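Local structure of minor structural protein 5 (5E7T) at residues K85-V90 with T142-I147; Y25-L30 with K181-S186; W109-Y114 with T124-K129; G41-F46 with I175-P180. The protein is a minor structural protein of Lactococcus phage Tuc2009, probably an accessory part of the baseplate, with a domain related to galactose-binding folds. All coordinates share one frame; numbering follows the deposited sequence.

Contact 1: residues K85-V90 with T142-I147; sequences KYTMSV and TQTSTI
Tyr-86 and Ser-145 hold the firm part of this antiparallel pairing, exchanging two backbone hydrogen bonds: Tyr-86 N to Ser-145 O at 3.0 Å, and Ser-145 N to Tyr-86 O at 2.8 Å, the latter almost straight (174°). Met-88 and Gln-143 repeat the exchange, with Met-88 N reaching Gln-143 O at 2.9 Å. The face bearing Tyr-86, Met-88 and Ser-145 is buried, turned toward Cys-123 and its strand 121-126. There Ile-147, just past the strand end, lays CG1 against Tyr-86 CD1 (3.6 Å), oblique to the ring.

The other face is polar. Thr-87 OG1 lies 2.9 Å from Thr-144 OG1, but the Thr-144 proton may instead turn to Ser-186 O, while Thr-87 OG1 bonds Gly-185 O. Farther out, two exposed side chains run side by side: Lys-85, bent at chi2 (-113°), brings NZ to Thr-146 OG1 by only a weak bond of 3.4 Å. At the opposite end Thr-142 pairs with a strand of another protein's chain, continuing the sheet across the interface. Cohesion thus comes from backbone bonds and a largely apolar inner face; on the other face the Thr-87 hydroxyl is buried and satisfied by Gly-185 O, whereas the Lys-85 and Thr-146 end is loose and exposed.

Contact 2: residues Y25-L30 with K181-S186; sequences YPNLNL and KQELGS
The backbone from Asn-27 to Leu-30 crosses strand residues Lys-181 to Leu-184 at 106° rather than pairing with them as a ladder, and Leu-30 N to Gln-182 O (2.8 Å) is the one direct bond between the main chains. Alongside it, Asn-29, with CG anti to its own N (chi1 -154°), swings its amide over the strand, and OD1 receives Gln-182 N at 3.2 Å from above the carbonyl plane. That oxygen also takes Leu-31 N, while Asn-29 ND2 donates to Pro-180 O and Met-192 O.

Lys-181, its chain extended beyond CG, runs along the 25-30 segment. Its CG meets the Asn-29 amide (3.5 Å to ND2), and its NZ donates to Asn-27 O at 2.9 Å. The same ammonium makes a salt bridge to Glu-183 OE1 (3.3 Å) and bonds Pro-190 O, so several acceptors fix it. Glu-183 OE1, bonded also to Thr-189 OG1, takes a weak bond from Asn-27 ND2 (3.3 Å), with amide and carboxylate planes nearly perpendicular. One water links Leu-28 O (3.0 Å) to Leu-184 N (2.9 Å).

The irregular loop thus lies against the last part of strand 171-184, whose neighbour in the sheet, strand 85-98, brings Tyr-86 against Leu-30.

Contact 3: residues W109-Y114 with T124-K129; sequences WMRQRY and TIDLPK. With SO4 (sulfate ion), chain G.
Arg-111 runs beside Thr-124 along almost its whole length, both side chains pointing the same way from a non-hydrogen-bonded antiparallel pair. Its CB starts 3.3 Å from Thr-124 OG1, and CG and CD pass the same threonine more loosely. A bend at chi3 (-43°) then turns the guanidinium back, so that NE (2.9 Å) and NH2 (3.2 Å) both donate to Thr-124 OG1, a side-on grip with the oxygen only 4° out of the guanidinium plane. At the tip, NH2 remains 4.4 Å from Asp-126 OD1, beyond a salt bridge.

One guanidinium face is covered by the indole of Trp-109, with NE1 3.1 Å above the plane toward its rim. Asp-126 lies at that indole's edge, its carboxylate within 15° of coplanar and OD1 3.6 Å from Trp-109 CD1. The far corner of the ring, CH2, sits over a face of Arg-113, whose NH2 binds a sulfate, probably from the crystallisation liquor, through O2 (2.8 Å).

On the reverse face Met-110 meets Ile-125 and Leu-127 in the apolar layer between this sheet and the one holding strand 171-184. The outer face is therefore cationic and aromatic, able to hold an anion in the crystal, with Asp-126 probably offsetting part of the charge.

Contact 4: residues G41-F46 with I175-P180; sequences GFFKNF and IRVRNP
Phe-42 receives Pro-180 squarely on one face: Pro-180 CG stands 3.8 Å from the ring centroid and 13° off the normal, a CH-pi contact. The proline ring also reaches the next phenylalanine, placing CD 3.7 Å from Phe-43 CZ. Val-177 fills the other half of the contact by spreading its two methyls. CG1, anti to the backbone N (chi1 169°), meets Phe-42 CE1 and Phe-43 CE1, while CG2 touches the edge of Phe-46 near the ring plane, 3.7 Å from CE2. Its carbonyl oxygen comes 3.3 Å from Phe-43 CE1, oblique to that ring.

Behind this first shell the aromatic rings fix one another. Phe-42 CD1 lies 3.9 Å above the plane of Phe-43, over its centre, and Phe-43 CD1 lies likewise 3.6 Å above Phe-46, so each ring turns its rim to the face of the next. A type I turn from Phe-43 to Phe-46, with Phe-46 N bonded to Phe-43 O at 3.2 Å, brings the Phe-43 and Phe-46 side chains together, with Phe-42 just before it. On the other side the chain turns a corner at Asn-179, which brings Pro-180 round to the same cluster as Val-177.

Farther out, Val-56 backs Phe-46 and Val-49 backs Phe-43. Arg-176 and Arg-178 point away, forming salt bridges with Glu-55 and Asp-91. With no hydrogen bond between the two segments, the contact rests on apolar burial and ring geometry, while the strand's charges are kept on its far face.

In the fold
Strand 171-184 ties most of the set together: contact 4 uses its middle, up to the corner at Asn-179, and contact 2 its end, with centres about 18 Å apart. Contact 1 lies beside it in the same five-stranded antiparallel sheet, its centre about 9 Å from that of contact 2. Contact 3 belongs to the second, four-stranded sheet, and its centre is about 10 Å from contact 1 and 14 Å from contact 4. Met-110 reaches Phe-42 and Val-177 between the sheets, and Met-88 packs on Thr-124. Along the chain the pairings enclose one another, with 25-30/181-186 outermost, then 41-46/175-180, 85-90/142-147 and finally the hairpin, consistent with a galactose-binding-like beta sandwich.

Contact 1: residues K85-V90 with T142-I147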
loop_
_atom_site.group_PDB
_atom_site.type_symbol
_atom_site.label_atom_id
_atom_site.label_comp_id
_atom_site.label_asym_id
_atom_site.label_seq_id
_atom_site.Cartn_x
_atom_site.Cartn_y
_atom_site.Cartn_z
ATOM N N LYS B 85 34.622 48.593 2.595
ATOM C CA LYS B 85 35.317 48.771 1.320
ATOM C C LYS B 85 35.355 47.445 0.611
ATOM O O LYS B 85 35.381 46.395 1.257
ATOM C CB LYS B 85 36.742 49.323 1.475
ATOM C CG LYS B 85 36.915 50.312 2.603
ATOM C CD LYS B 85 37.218 51.696 2.123
ATOM C CE LYS B 85 36.869 52.718 3.167
ATOM N NZ LYS B 85 37.471 54.043 2.858
ATOM N N TYR B 86 35.315 47.491 -0.720
ATOM C CA TYR B 86 35.411 46.335 -1.605
ATOM C C TYR B 86 36.395 46.732 -2.681
ATOM O O TYR B 86 36.414 47.903 -3.055
ATOM C CB TYR B 86 34.056 45.971 -2.203
ATOM C CG TYR B 86 33.147 45.291 -1.213
ATOM C CD1 TYR B 86 32.488 46.018 -0.223
ATOM C CD2 TYR B 86 32.912 43.921 -1.279
ATOM C CE1 TYR B 86 31.657 45.395 0.706
ATOM C CE2 TYR B 86 32.075 43.285 -0.358
ATOM C CZ TYR B 86 31.445 44.031 0.629
ATOM O OH TYR B 86 30.615 43.424 1.539
ATOM N N THR B 87 37.263 45.809 -3.118
ATOM C CA THR B 87 38.263 46.109 -4.127
ATOM C C THR B 87 38.023 45.285 -5.383
ATOM O O THR B 87 37.877 44.060 -5.310
ATOM C CB THR B 87 39.694 45.985 -3.549
ATOM O OG1 THR B 87 39.835 46.857 -2.423
ATOM C CG2 THR B 87 40.769 46.326 -4.560
ATOM N N MET B 88 38.002 45.968 -6.541
ATOM C CA MET B 88 37.836 45.341 -7.838
ATOM C C MET B 88 39.165 45.342 -8.541
ATOM O O MET B 88 39.880 46.326 -8.452
ATOM C CB MET B 88 36.785 46.069 -8.658
ATOM C CG MET B 88 35.399 45.870 -8.144
ATOM S SD MET B 88 34.226 46.670 -9.245
ATOM C CE MET B 88 33.936 45.305 -10.433
ATOM N N SER B 89 39.516 44.230 -9.200
ATOM C CA SER B 89 40.774 43.996 -9.944
ATOM C C SER B 89 40.410 43.231 -11.223
ATOM O O SER B 89 39.537 42.365 -11.175
ATOM C CB SER B 89 41.775 43.189 -9.113
ATOM O OG SER B 89 41.228 42.685 -7.899
ATOM N N VAL B 90 41.022 43.579 -12.379
ATOM C CA VAL B 90 40.710 42.948 -13.664
ATOM C C VAL B 90 41.837 43.189 -14.659
ATOM O O VAL B 90 42.480 44.245 -14.605
ATOM C CB VAL B 90 39.325 43.427 -14.206
ATOM C CG1 VAL B 90 39.310 44.924 -14.515
ATOM C CG2 VAL B 90 38.875 42.613 -15.408
ATOM N N THR B 142 42.856 48.285 -11.011
ATOM C CA THR B 142 42.350 48.085 -9.641
ATOM C C THR B 142 41.668 49.346 -9.106
ATOM O O THR B 142 42.036 50.460 -9.493
ATOM C CB THR B 142 43.458 47.566 -8.691
ATOM O OG1 THR B 142 44.293 48.637 -8.248
ATOM C CG2 THR B 142 44.307 46.462 -9.299
ATOM N N GLN B 143 40.671 49.177 -8.221
ATOM C CA GLN B 143 39.919 50.282 -7.607
ATOM C C GLN B 143 39.194 49.812 -6.344
ATOM O O GLN B 143 38.486 48.804 -6.380
ATOM C CB GLN B 143 38.910 50.860 -8.609
ATOM C CG GLN B 143 38.002 51.969 -8.092
ATOM C CD GLN B 143 38.685 53.287 -7.932
ATOM O OE1 GLN B 143 39.068 53.947 -8.911
ATOM N NE2 GLN B 143 38.762 53.743 -6.694
ATOM N N THR B 144 39.380 50.549 -5.226
ATOM C CA THR B 144 38.683 50.260 -3.978
ATOM C C THR B 144 37.484 51.179 -3.947
ATOM O O THR B 144 37.608 52.355 -4.293
ATOM C CB THR B 144 39.590 50.405 -2.759
ATOM O OG1 THR B 144 40.759 49.587 -2.915
ATOM C CG2 THR B 144 38.882 50.022 -1.481
ATOM N N SER B 145 36.318 50.634 -3.583
ATOM C CA SER B 145 35.061 51.357 -3.512
ATOM C C SER B 145 34.470 51.316 -2.100
ATOM O O SER B 145 34.550 50.282 -1.446
ATOM C CB SER B 145 34.073 50.756 -4.502
ATOM O OG SER B 145 34.515 50.953 -5.833
ATOM N N THR B 146 33.883 52.436 -1.628
ATOM C CA THR B 146 33.204 52.497 -0.332
ATOM C C THR B 146 31.674 52.383 -0.550
ATOM O O THR B 146 31.067 53.163 -1.314
ATOM C CB THR B 146 33.590 53.748 0.443
ATOM O OG1 THR B 146 35.005 53.796 0.555
ATOM C CG2 THR B 146 32.995 53.772 1.820
ATOM N N ILE B 147 31.072 51.384 0.106
ATOM C CA ILE B 147 29.644 51.103 0.014
ATOM C C ILE B 147 28.834 52.320 0.446
ATOM O O ILE B 147 29.029 52.818 1.561
ATOM C CB ILE B 147 29.259 49.793 0.757
ATOM C CG1 ILE B 147 30.052 48.585 0.235
ATOM C CG2 ILE B 147 27.758 49.540 0.707
ATOM C CD1 ILE B 147 29.904 48.289 -1.269
#

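Contact 2: residues Y25-L30 with K181-S186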
loop_
_atom_site.group_PDB
_atom_site.type_symbol
_atom_site.label_atom_id
_atom_site.label_comp_id
_atom_site.label_asym_id
_atom_site.label_seq_id
_atom_site.Cartn_x
_atom_site.Cartn_y
_atom_site.Cartn_z
ATOM N N TYR B 25 48.186 37.398 1.813
ATOM C CA TYR B 25 47.489 36.140 1.493
ATOM C C TYR B 25 46.228 36.441 0.674
ATOM O O TYR B 25 45.521 37.413 0.986
ATOM C CB TYR B 25 47.131 35.343 2.767
ATOM C CG TYR B 25 46.903 33.866 2.534
ATOM C CD1 TYR B 25 47.960 33.018 2.231
ATOM C CD2 TYR B 25 45.635 33.308 2.650
ATOM C CE1 TYR B 25 47.762 31.656 2.025
ATOM C CE2 TYR B 25 45.423 31.941 2.437
ATOM C CZ TYR B 25 46.495 31.119 2.132
ATOM O OH TYR B 25 46.341 29.769 1.920
ATOM N N PRO B 26 45.935 35.649 -0.387
ATOM C CA PRO B 26 44.793 35.982 -1.231
ATOM C C PRO B 26 43.442 35.831 -0.564
ATOM O O PRO B 26 43.229 34.935 0.258
ATOM C CB PRO B 26 44.966 35.068 -2.448
ATOM C CG PRO B 26 45.792 33.988 -2.022
ATOM C CD PRO B 26 46.689 34.513 -0.949
ATOM N N ASN B 27 42.546 36.752 -0.909
ATOM C CA ASN B 27 41.157 36.777 -0.488
ATOM C C ASN B 27 40.317 36.119 -1.582
ATOM O O ASN B 27 40.663 36.207 -2.763
ATOM C CB ASN B 27 40.694 38.214 -0.310
ATOM C CG ASN B 27 41.144 38.869 0.946
ATOM O OD1 ASN B 27 41.082 38.298 2.030
ATOM N ND2 ASN B 27 41.515 40.129 0.835
ATOM N N LEU B 28 39.197 35.486 -1.189
ATOM C CA LEU B 28 38.264 34.840 -2.120
ATOM C C LEU B 28 37.491 35.872 -2.959
ATOM O O LEU B 28 37.228 36.984 -2.507
ATOM C CB LEU B 28 37.277 33.928 -1.373
ATOM C CG LEU B 28 37.774 32.555 -0.965
ATOM C CD1 LEU B 28 36.830 31.925 0.027
ATOM C CD2 LEU B 28 37.983 31.645 -2.179
ATOM N N ASN B 29 37.124 35.475 -4.174
ATOM C CA ASN B 29 36.404 36.291 -5.124
ATOM C C ASN B 29 34.956 36.237 -4.791
ATOM O O ASN B 29 34.427 35.187 -4.379
ATOM C CB ASN B 29 36.601 35.721 -6.536
ATOM C CG ASN B 29 36.465 36.700 -7.677
ATOM O OD1 ASN B 29 35.715 37.680 -7.616
ATOM N ND2 ASN B 29 37.213 36.466 -8.742
ATOM N N LEU B 30 34.284 37.364 -5.033
ATOM C CA LEU B 30 32.833 37.490 -4.874
ATOM C C LEU B 30 32.147 37.381 -6.241
ATOM O O LEU B 30 30.937 37.273 -6.294
ATOM C CB LEU B 30 32.474 38.781 -4.133
ATOM C CG LEU B 30 32.792 38.760 -2.650
ATOM C CD1 LEU B 30 32.884 40.148 -2.098
ATOM C CD2 LEU B 30 31.774 37.982 -1.909
ATOM N N LYS B 181 37.776 40.311 -10.593
ATOM C CA LYS B 181 37.714 40.025 -9.170
ATOM C C LYS B 181 37.135 41.165 -8.417
ATOM O O LYS B 181 37.412 42.336 -8.707
ATOM C CB LYS B 181 39.115 39.724 -8.598
ATOM C CG LYS B 181 39.104 38.973 -7.253
ATOM C CD LYS B 181 40.448 38.949 -6.576
ATOM C CE LYS B 181 40.419 38.078 -5.351
ATOM N NZ LYS B 181 41.621 38.269 -4.496
ATOM N N GLN B 182 36.350 40.810 -7.407
ATOM C CA GLN B 182 35.774 41.714 -6.426
ATOM C C GLN B 182 35.973 40.996 -5.104
ATOM O O GLN B 182 35.663 39.800 -4.986
ATOM C CB GLN B 182 34.289 41.992 -6.686
ATOM C CG GLN B 182 33.679 42.734 -5.510
ATOM C CD GLN B 182 32.211 42.931 -5.596
ATOM O OE1 GLN B 182 31.759 44.040 -5.834
ATOM N NE2 GLN B 182 31.437 41.885 -5.323
ATOM N N GLU B 183 36.518 41.709 -4.124
ATOM C CA GLU B 183 36.775 41.140 -2.802
ATOM C C GLU B 183 36.489 42.158 -1.720
ATOM O O GLU B 183 36.557 43.355 -1.961
ATOM C CB GLU B 183 38.228 40.675 -2.699
ATOM C CG GLU B 183 39.241 41.804 -2.710
ATOM C CD GLU B 183 40.577 41.343 -3.236
ATOM O OE1 GLU B 183 41.372 40.825 -2.420
ATOM O OE2 GLU B 183 40.825 41.490 -4.457
ATOM N N LEU B 184 36.218 41.682 -0.523
ATOM C CA LEU B 184 35.978 42.541 0.613
ATOM C C LEU B 184 37.346 43.064 1.054
ATOM O O LEU B 184 38.302 42.294 1.142
ATOM C CB LEU B 184 35.300 41.697 1.710
ATOM C CG LEU B 184 35.112 42.351 3.071
ATOM C CD1 LEU B 184 34.074 43.465 3.021
ATOM C CD2 LEU B 184 34.840 41.298 4.126
ATOM N N GLY B 185 37.456 44.351 1.282
ATOM C CA GLY B 185 38.748 44.891 1.671
ATOM C C GLY B 185 39.222 46.064 0.847
ATOM O O GLY B 185 38.522 46.512 -0.064
ATOM N N SER B 186 40.414 46.586 1.195
ATOM C CA SER B 186 41.066 47.744 0.588
ATOM C C SER B 186 42.286 47.359 -0.257
ATOM O O SER B 186 43.026 48.242 -0.709
ATOM C CB SER B 186 41.494 48.711 1.686
ATOM O OG SER B 186 40.372 49.332 2.285
HETATM O O HOH W 1 36.497 38.813 -0.184
#

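Contact 3: residues W109-Y114 with T124-K129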
loop_
_atom_site.group_PDB
_atom_site.type_symbol
_atom_site.label_atom_id
_atom_site.label_comp_id
_atom_site.label_asym_id
_atom_site.label_seq_id
_atom_site.Cartn_x
_atom_site.Cartn_y
_atom_site.Cartn_z
ATOM N N TRP B 109 32.794 51.910 -17.659
ATOM C CA TRP B 109 33.085 51.183 -16.422
ATOM C C TRP B 109 32.350 49.844 -16.245
ATOM O O TRP B 109 31.467 49.518 -17.038
ATOM C CB TRP B 109 32.826 52.074 -15.193
ATOM C CG TRP B 109 31.669 53.044 -15.277
ATOM C CD1 TRP B 109 31.747 54.404 -15.225
ATOM C CD2 TRP B 109 30.257 52.725 -15.315
ATOM N NE1 TRP B 109 30.485 54.955 -15.273
ATOM C CE2 TRP B 109 29.553 53.947 -15.335
ATOM C CE3 TRP B 109 29.523 51.527 -15.413
ATOM C CZ2 TRP B 109 28.162 54.004 -15.407
ATOM C CZ3 TRP B 109 28.143 51.591 -15.438
ATOM C CH2 TRP B 109 27.481 52.815 -15.458
ATOM N N MET B 110 32.740 49.061 -15.199
ATOM C CA MET B 110 32.099 47.809 -14.755
ATOM C C MET B 110 31.568 48.171 -13.389
ATOM O O MET B 110 32.353 48.437 -12.470
ATOM C CB MET B 110 33.094 46.669 -14.628
ATOM C CG MET B 110 33.329 45.945 -15.895
ATOM S SD MET B 110 34.677 44.792 -15.643
ATOM C CE MET B 110 34.993 44.374 -17.264
ATOM N N ARG B 111 30.246 48.297 -13.274
ATOM C CA ARG B 111 29.691 48.832 -12.046
ATOM C C ARG B 111 28.409 48.185 -11.540
ATOM O O ARG B 111 27.492 47.894 -12.322
ATOM C CB ARG B 111 29.483 50.353 -12.269
ATOM C CG ARG B 111 28.375 51.063 -11.485
ATOM C CD ARG B 111 28.367 52.566 -11.709
ATOM N NE ARG B 111 29.710 53.141 -11.678
ATOM C CZ ARG B 111 30.015 54.410 -11.942
ATOM N NH1 ARG B 111 29.057 55.289 -12.232
ATOM N NH2 ARG B 111 31.282 54.809 -11.928
ATOM N N GLN B 112 28.359 48.014 -10.198
ATOM C CA GLN B 112 27.188 47.609 -9.420
ATOM C C GLN B 112 26.677 48.957 -8.935
ATOM O O GLN B 112 27.474 49.757 -8.418
ATOM C CB GLN B 112 27.568 46.758 -8.204
ATOM C CG GLN B 112 27.448 45.272 -8.409
ATOM C CD GLN B 112 27.781 44.519 -7.142
ATOM O OE1 GLN B 112 28.830 44.737 -6.521
ATOM N NE2 GLN B 112 26.941 43.549 -6.775
ATOM N N ARG B 113 25.381 49.246 -9.145
ATOM C CA ARG B 113 24.797 50.537 -8.771
ATOM C C ARG B 113 23.304 50.469 -8.537
ATOM O O ARG B 113 22.660 49.524 -8.984
ATOM C CB ARG B 113 25.084 51.580 -9.865
ATOM C CG ARG B 113 24.302 51.376 -11.158
ATOM C CD ARG B 113 24.653 52.471 -12.106
ATOM N NE ARG B 113 23.907 52.354 -13.347
ATOM C CZ ARG B 113 23.904 53.277 -14.301
ATOM N NH1 ARG B 113 24.605 54.394 -14.154
ATOM N NH2 ARG B 113 23.194 53.094 -15.405
ATOM N N TYR B 114 22.751 51.511 -7.875
ATOM C CA TYR B 114 21.319 51.659 -7.634
ATOM C C TYR B 114 20.696 52.088 -8.978
ATOM O O TYR B 114 21.406 52.590 -9.861
ATOM C CB TYR B 114 21.021 52.664 -6.487
ATOM C CG TYR B 114 21.354 52.158 -5.096
ATOM C CD1 TYR B 114 20.517 51.258 -4.439
ATOM C CD2 TYR B 114 22.503 52.574 -4.436
ATOM C CE1 TYR B 114 20.846 50.746 -3.181
ATOM C CE2 TYR B 114 22.832 52.085 -3.169
ATOM C CZ TYR B 114 22.004 51.161 -2.548
ATOM O OH TYR B 114 22.338 50.666 -1.304
ATOM N N THR B 124 32.336 49.987 -8.220
ATOM C CA THR B 124 32.689 50.231 -9.614
ATOM C C THR B 124 34.208 50.238 -9.922
ATOM O O THR B 124 35.038 50.320 -9.004
ATOM C CB THR B 124 32.040 51.552 -9.999
ATOM O OG1 THR B 124 32.276 51.827 -11.382
ATOM C CG2 THR B 124 32.505 52.707 -9.120
ATOM N N ILE B 125 34.547 50.197 -11.232
ATOM C CA ILE B 125 35.902 50.261 -11.761
ATOM C C ILE B 125 35.884 50.859 -13.159
ATOM O O ILE B 125 35.253 50.314 -14.061
ATOM C CB ILE B 125 36.679 48.920 -11.665
ATOM C CG1 ILE B 125 38.167 49.117 -12.029
ATOM C CG2 ILE B 125 36.002 47.762 -12.462
ATOM C CD1 ILE B 125 38.995 48.019 -11.653
ATOM N N ASP B 126 36.559 52.008 -13.319
ATOM C CA ASP B 126 36.672 52.716 -14.588
ATOM C C ASP B 126 37.597 51.923 -15.512
ATOM O O ASP B 126 38.604 51.365 -15.067
ATOM C CB ASP B 126 37.271 54.112 -14.368
ATOM C CG ASP B 126 36.341 55.268 -14.025
ATOM O OD1 ASP B 126 35.093 55.083 -14.101
ATOM O OD2 ASP B 126 36.865 56.381 -13.715
ATOM N N LEU B 127 37.243 51.878 -16.797
ATOM C CA LEU B 127 38.029 51.199 -17.813
ATOM C C LEU B 127 38.685 52.258 -18.694
ATOM O O LEU B 127 38.220 53.407 -18.655
ATOM C CB LEU B 127 37.174 50.201 -18.595
ATOM C CG LEU B 127 36.633 49.019 -17.785
ATOM C CD1 LEU B 127 36.045 47.981 -18.693
ATOM C CD2 LEU B 127 37.699 48.396 -16.913
ATOM N N PRO B 128 39.825 51.948 -19.386
ATOM C CA PRO B 128 40.553 52.992 -20.124
ATOM C C PRO B 128 39.744 53.738 -21.154
ATOM O O PRO B 128 39.249 53.127 -22.083
ATOM C CB PRO B 128 41.730 52.229 -20.741
ATOM C CG PRO B 128 41.969 51.120 -19.805
ATOM C CD PRO B 128 40.566 50.671 -19.464
ATOM N N LYS B 129 39.630 55.070 -20.990
ATOM C CA LYS B 129 38.886 55.957 -21.895
ATOM C C LYS B 129 39.523 56.065 -23.307
ATOM O O LYS B 129 38.792 56.377 -24.244
ATOM C CB LYS B 129 38.641 57.331 -21.250
ATOM C CG LYS B 129 37.194 57.506 -20.704
ATOM C CD LYS B 129 37.082 58.306 -19.382
ATOM C CE LYS B 129 36.055 57.737 -18.430
ATOM N NZ LYS B 129 36.392 56.341 -17.974
HETATM S S SO4 G . 23.937 55.947 -17.746
HETATM O O1 SO4 G . 25.086 56.718 -17.252
HETATM O O2 SO4 G . 23.045 55.654 -16.617
HETATM O O3 SO4 G . 23.187 56.701 -18.754
HETATM O O4 SO4 G . 24.418 54.710 -18.362
#

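Contact 4: residues G41-F46 with I175-P180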
loop_
_atom_site.group_PDB
_atom_site.type_symbol
_atom_site.label_atom_id
_atom_site.label_comp_id
_atom_site.label_asym_id
_atom_site.label_seq_id
_atom_site.Cartn_x
_atom_site.Cartn_y
_atom_site.Cartn_z
ATOM N N GLY B 41 27.665 33.141 -16.014
ATOM C CA GLY B 41 28.070 33.982 -14.892
ATOM C C GLY B 41 28.430 35.377 -15.314
ATOM O O GLY B 41 27.638 36.031 -15.995
ATOM N N PHE B 42 29.638 35.817 -14.964
ATOM C CA PHE B 42 30.144 37.140 -15.342
ATOM C C PHE B 42 30.175 37.291 -16.867
ATOM O O PHE B 42 29.823 38.351 -17.382
ATOM C CB PHE B 42 31.558 37.366 -14.763
ATOM C CG PHE B 42 32.096 38.785 -14.844
ATOM C CD1 PHE B 42 32.781 39.224 -15.971
ATOM C CD2 PHE B 42 31.966 39.660 -13.768
ATOM C CE1 PHE B 42 33.290 40.521 -16.036
ATOM C CE2 PHE B 42 32.476 40.958 -13.837
ATOM C CZ PHE B 42 33.135 41.375 -14.969
ATOM N N PHE B 43 30.544 36.211 -17.586
ATOM C CA PHE B 43 30.693 36.250 -19.038
ATOM C C PHE B 43 29.446 35.858 -19.801
ATOM O O PHE B 43 29.493 35.715 -21.029
ATOM C CB PHE B 43 31.906 35.421 -19.466
ATOM C CG PHE B 43 33.190 35.932 -18.844
ATOM C CD1 PHE B 43 33.848 37.042 -19.370
ATOM C CD2 PHE B 43 33.716 35.338 -17.704
ATOM C CE1 PHE B 43 35.033 37.509 -18.799
ATOM C CE2 PHE B 43 34.899 35.817 -17.128
ATOM C CZ PHE B 43 35.547 36.899 -17.680
ATOM N N LYS B 44 28.310 35.774 -19.102
ATOM C CA LYS B 44 27.044 35.398 -19.728
ATOM C C LYS B 44 26.703 36.216 -20.979
ATOM O O LYS B 44 26.242 35.624 -21.939
ATOM C CB LYS B 44 25.890 35.435 -18.705
ATOM C CG LYS B 44 24.520 35.073 -19.258
ATOM C CD LYS B 44 24.285 33.568 -19.363
ATOM C CE LYS B 44 23.042 33.232 -20.144
ATOM N NZ LYS B 44 22.862 31.762 -20.256
ATOM N N ASN B 45 26.959 37.542 -20.989
ATOM C CA ASN B 45 26.591 38.399 -22.116
ATOM C C ASN B 45 27.780 38.971 -22.892
ATOM O O ASN B 45 27.637 39.960 -23.621
ATOM C CB ASN B 45 25.622 39.485 -21.675
ATOM C CG ASN B 45 24.344 38.916 -21.114
ATOM O OD1 ASN B 45 24.091 38.944 -19.904
ATOM N ND2 ASN B 45 23.540 38.317 -21.970
ATOM N N PHE B 46 28.926 38.282 -22.832
ATOM C CA PHE B 46 30.094 38.603 -23.659
ATOM C C PHE B 46 29.838 37.906 -25.023
ATOM O O PHE B 46 28.949 37.057 -25.098
ATOM C CB PHE B 46 31.379 38.098 -22.992
ATOM C CG PHE B 46 31.973 39.087 -22.011
ATOM C CD1 PHE B 46 31.322 39.390 -20.818
ATOM C CD2 PHE B 46 33.193 39.693 -22.264
ATOM C CE1 PHE B 46 31.869 40.296 -19.918
ATOM C CE2 PHE B 46 33.734 40.605 -21.364
ATOM C CZ PHE B 46 33.068 40.899 -20.199
ATOM N N ILE B 175 37.121 44.241 -26.632
ATOM C CA ILE B 175 37.801 44.128 -25.348
ATOM C C ILE B 175 37.797 42.703 -24.860
ATOM O O ILE B 175 36.809 41.985 -25.032
ATOM C CB ILE B 175 37.178 45.108 -24.304
ATOM C CG1 ILE B 175 38.028 45.202 -23.008
ATOM C CG2 ILE B 175 35.699 44.801 -24.010
ATOM C CD1 ILE B 175 37.508 46.165 -21.926
ATOM N N ARG B 176 38.904 42.295 -24.252
ATOM C CA ARG B 176 39.060 40.990 -23.650
ATOM C C ARG B 176 39.139 41.209 -22.158
ATOM O O ARG B 176 39.833 42.126 -21.720
ATOM C CB ARG B 176 40.290 40.295 -24.192
ATOM C CG ARG B 176 40.050 39.814 -25.602
ATOM C CD ARG B 176 41.279 39.195 -26.179
ATOM N NE ARG B 176 41.010 38.603 -27.483
ATOM C CZ ARG B 176 41.916 37.941 -28.191
ATOM N NH1 ARG B 176 43.143 37.770 -27.716
ATOM N NH2 ARG B 176 41.602 37.438 -29.376
ATOM N N VAL B 177 38.352 40.459 -21.385
ATOM C CA VAL B 177 38.324 40.603 -19.939
ATOM C C VAL B 177 38.774 39.282 -19.333
ATOM O O VAL B 177 38.164 38.251 -19.595
ATOM C CB VAL B 177 36.932 41.056 -19.462
ATOM C CG1 VAL B 177 36.807 40.964 -17.952
ATOM C CG2 VAL B 177 36.615 42.467 -19.948
ATOM N N ARG B 178 39.888 39.314 -18.579
ATOM C CA ARG B 178 40.536 38.171 -17.932
ATOM C C ARG B 178 40.595 38.378 -16.406
ATOM O O ARG B 178 40.858 39.480 -15.934
ATOM C CB ARG B 178 41.947 37.988 -18.514
ATOM C CG ARG B 178 42.791 36.924 -17.844
ATOM C CD ARG B 178 44.135 36.819 -18.521
ATOM N NE ARG B 178 45.157 37.645 -17.884
ATOM C CZ ARG B 178 46.364 37.854 -18.399
ATOM N NH1 ARG B 178 46.704 37.306 -19.557
ATOM N NH2 ARG B 178 47.243 38.615 -17.761
ATOM N N ASN B 179 40.345 37.297 -15.659
ATOM C CA ASN B 179 40.349 37.194 -14.205
ATOM C C ASN B 179 39.688 38.388 -13.457
ATOM O O ASN B 179 40.322 38.987 -12.568
ATOM C CB ASN B 179 41.751 36.947 -13.695
ATOM C CG ASN B 179 42.513 35.797 -14.301
ATOM O OD1 ASN B 179 43.739 35.884 -14.437
ATOM N ND2 ASN B 179 41.841 34.685 -14.623
ATOM N N PRO B 180 38.406 38.736 -13.756
ATOM C CA PRO B 180 37.755 39.804 -12.980
ATOM C C PRO B 180 37.610 39.373 -11.518
ATOM O O PRO B 180 37.408 38.191 -11.236
ATOM C CB PRO B 180 36.406 39.973 -13.680
ATOM C CG PRO B 180 36.117 38.651 -14.274
ATOM C CD PRO B 180 37.460 38.123 -14.718
#